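Local coordinates for protein geranyltranstransferase (Marinomonas sp. MED121, PDB 4F62) that probably joins isoprenoid diphosphates into longer prenyl chains, as a putative farnesyl-diphosphate synthase of the polyprenyl transferase group, at residues Asp17-Gln22 with Thr67-Ala72. Residues are numbered along the deposited sequence; the frame is centred on the assembly and turned at random.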
loop_
_atom_site.group_PDB
_atom_site.type_symbol
_atom_site.label_atom_id
_atom_site.label_comp_id
_atom_site.label_asym_id
_atom_site.label_seq_id
_atom_site.Cartn_x
_atom_site.Cartn_y
_atom_site.Cartn_z
ATOM N N ASP A 17 19.302 -3.935 5.465
ATOM C CA ASP A 17 19.254 -2.835 6.423
ATOM C C ASP A 17 19.824 -1.529 5.858
ATOM O O ASP A 17 19.204 -0.475 5.979
ATOM C CB ASP A 17 19.972 -3.208 7.721
ATOM C CG ASP A 17 19.180 -4.208 8.563
ATOM O OD1 ASP A 17 18.041 -4.552 8.173
ATOM O OD2 ASP A 17 19.700 -4.635 9.615
ATOM N N GLN A 18 21.012 -1.601 5.265
ATOM C CA GLN A 18 21.599 -0.440 4.596
ATOM C C GLN A 18 20.697 0.083 3.479
ATOM O O GLN A 18 20.547 1.292 3.306
ATOM C CB GLN A 18 22.968 -0.780 4.010
ATOM C CG GLN A 18 24.116 -0.705 4.988
ATOM C CD GLN A 18 25.434 -1.086 4.333
ATOM O OE1 GLN A 18 26.137 -0.233 3.784
ATOM N NE2 GLN A 18 25.763 -2.377 4.367
ATOM N N TYR A 19 20.106 -0.825 2.713
ATOM C CA TYR A 19 19.283 -0.426 1.580
ATOM C C TYR A 19 17.998 0.260 2.048
ATOM O O TYR A 19 17.604 1.287 1.506
ATOM C CB TYR A 19 18.957 -1.650 0.724
ATOM C CG TYR A 19 18.154 -1.359 -0.519
ATOM C CD1 TYR A 19 18.776 -0.937 -1.688
ATOM C CD2 TYR A 19 16.775 -1.536 -0.534
ATOM C CE1 TYR A 19 18.043 -0.690 -2.834
ATOM C CE2 TYR A 19 16.031 -1.281 -1.670
ATOM C CZ TYR A 19 16.662 -0.863 -2.814
ATOM O OH TYR A 19 15.926 -0.615 -3.954
ATOM N N LEU A 20 17.345 -0.310 3.058
ATOM C CA LEU A 20 16.173 0.332 3.654
ATOM C C LEU A 20 16.520 1.749 4.124
ATOM O O LEU A 20 15.802 2.702 3.815
ATOM C CB LEU A 20 15.614 -0.503 4.817
ATOM C CG LEU A 20 14.782 -1.724 4.436
ATOM C CD1 LEU A 20 14.707 -2.691 5.629
ATOM C CD2 LEU A 20 13.375 -1.286 3.975
ATOM N N GLU A 21 17.637 1.876 4.843
ATOM C CA GLU A 21 18.100 3.156 5.358
ATOM C C GLU A 21 18.300 4.174 4.247
ATOM O O GLU A 21 17.895 5.332 4.376
ATOM C CB GLU A 21 19.421 2.982 6.122
ATOM C CG GLU A 21 19.345 3.359 7.585
ATOM C CD GLU A 21 18.983 4.818 7.803
ATOM O OE1 GLU A 21 18.178 5.100 8.720
ATOM O OE2 GLU A 21 19.507 5.681 7.063
ATOM N N GLN A 22 18.939 3.742 3.165
ATOM C CA GLN A 22 19.196 4.624 2.034
ATOM C C GLN A 22 17.889 5.046 1.369
ATOM O O GLN A 22 17.694 6.219 1.090
ATOM C CB GLN A 22 20.120 3.950 1.012
ATOM C CG GLN A 22 21.578 3.860 1.444
ATOM C CD GLN A 22 22.307 2.668 0.824
ATOM O OE1 GLN A 22 21.744 1.932 0.006
ATOM N NE2 GLN A 22 23.561 2.469 1.224
ATOM N N THR A 67 15.969 -7.276 -6.579
ATOM C CA THR A 67 15.970 -8.201 -5.441
ATOM C C THR A 67 16.024 -7.392 -4.149
ATOM O O THR A 67 15.335 -7.699 -3.163
ATOM C CB THR A 67 17.196 -9.135 -5.455
ATOM O OG1 THR A 67 17.404 -9.657 -6.773
ATOM C CG2 THR A 67 16.988 -10.275 -4.484
ATOM N N ASP A 68 16.884 -6.371 -4.148
ATOM C CA ASP A 68 16.927 -5.406 -3.045
ATOM C C ASP A 68 15.568 -4.749 -2.828
ATOM O O ASP A 68 15.080 -4.679 -1.695
ATOM C CB ASP A 68 17.978 -4.320 -3.308
ATOM C CG ASP A 68 19.386 -4.796 -3.032
ATOM O OD1 ASP A 68 19.577 -5.598 -2.085
ATOM O OD2 ASP A 68 20.299 -4.380 -3.770
ATOM N N ALA A 69 14.955 -4.270 -3.910
ATOM C CA ALA A 69 13.637 -3.640 -3.797
ATOM C C ALA A 69 12.591 -4.605 -3.232
ATOM O O ALA A 69 11.763 -4.237 -2.384
ATOM C CB ALA A 69 13.193 -3.089 -5.153
ATOM N N SER A 70 12.632 -5.856 -3.674
ATOM C CA SER A 70 11.674 -6.851 -3.162
ATOM C C SER A 70 11.895 -7.176 -1.696
ATOM O O SER A 70 10.933 -7.255 -0.902
ATOM C CB SER A 70 11.766 -8.148 -3.973
ATOM O OG SER A 70 11.507 -7.905 -5.352
ATOM N N ALA A 71 13.160 -7.407 -1.339
ATOM C CA ALA A 71 13.476 -7.811 0.019
ATOM C C ALA A 71 13.047 -6.693 0.944
ATOM O O ALA A 71 12.426 -6.938 1.976
ATOM C CB ALA A 71 14.974 -8.084 0.167
ATOM N N ALA A 72 13.354 -5.459 0.546
ATOM C CA ALA A 72 13.026 -4.292 1.357
ATOM C C ALA A 72 11.516 -4.078 1.432
ATOM O O ALA A 72 10.991 -3.744 2.496
ATOM C CB ALA A 72 13.708 -3.046 0.789
#
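Asp68 OD1 is gripped by two groups, NE of Arg15 in a salt bridge and OH of Tyr54 in a hydrogen bond, while the methylene of the same side chain lies over the ring of Tyr19. The pair illustrates how a polar side chain can serve two ends at once: charge is met at the tip, while the apolar stem packs. Asp68 CB stands 3.6 Å from the centroid of the Tyr19 ring, only 10° off the ring normal, a CH-pi contact over the middle of one face. The carboxylate plane is tilted a little from that of the ring. Tyr19 reaches this position because CG lies anti to the backbone N (chi1 -178°), which sends the ring out toward helix 65-86. There CE2 comes to 3.5 Å from the carbonyl oxygen Asp68 O, a van der Waals approach, and the hydroxyl end passes beside Ala69, with OH 3.9 Å from Ala69 CB. In the all-helical fold of polyprenyl synthases, helix 5-23 lies here across helix 65-86, the two local axes 9.8 Å apart at 86°, so that contact is confined to a small patch. Near the plane of the ring, at its edge, sits the methyl of Ala72, 3.7 Å from Tyr19 CD2. Leu20 CD2 meets the same methyl at 3.7 Å, and Ala72 CB is thus shared by two neighbouring residues of the crossing helix. With an alanine here instead of Tyr19, the Asp68 methylene would probably lose its aromatic cover, and a gap would be likely to open beside Ala69 and Ala72. Helix 108-126 adds a third wall, Leu125 touching both Tyr19 and Ala72 while Phe121 packs on Leu20.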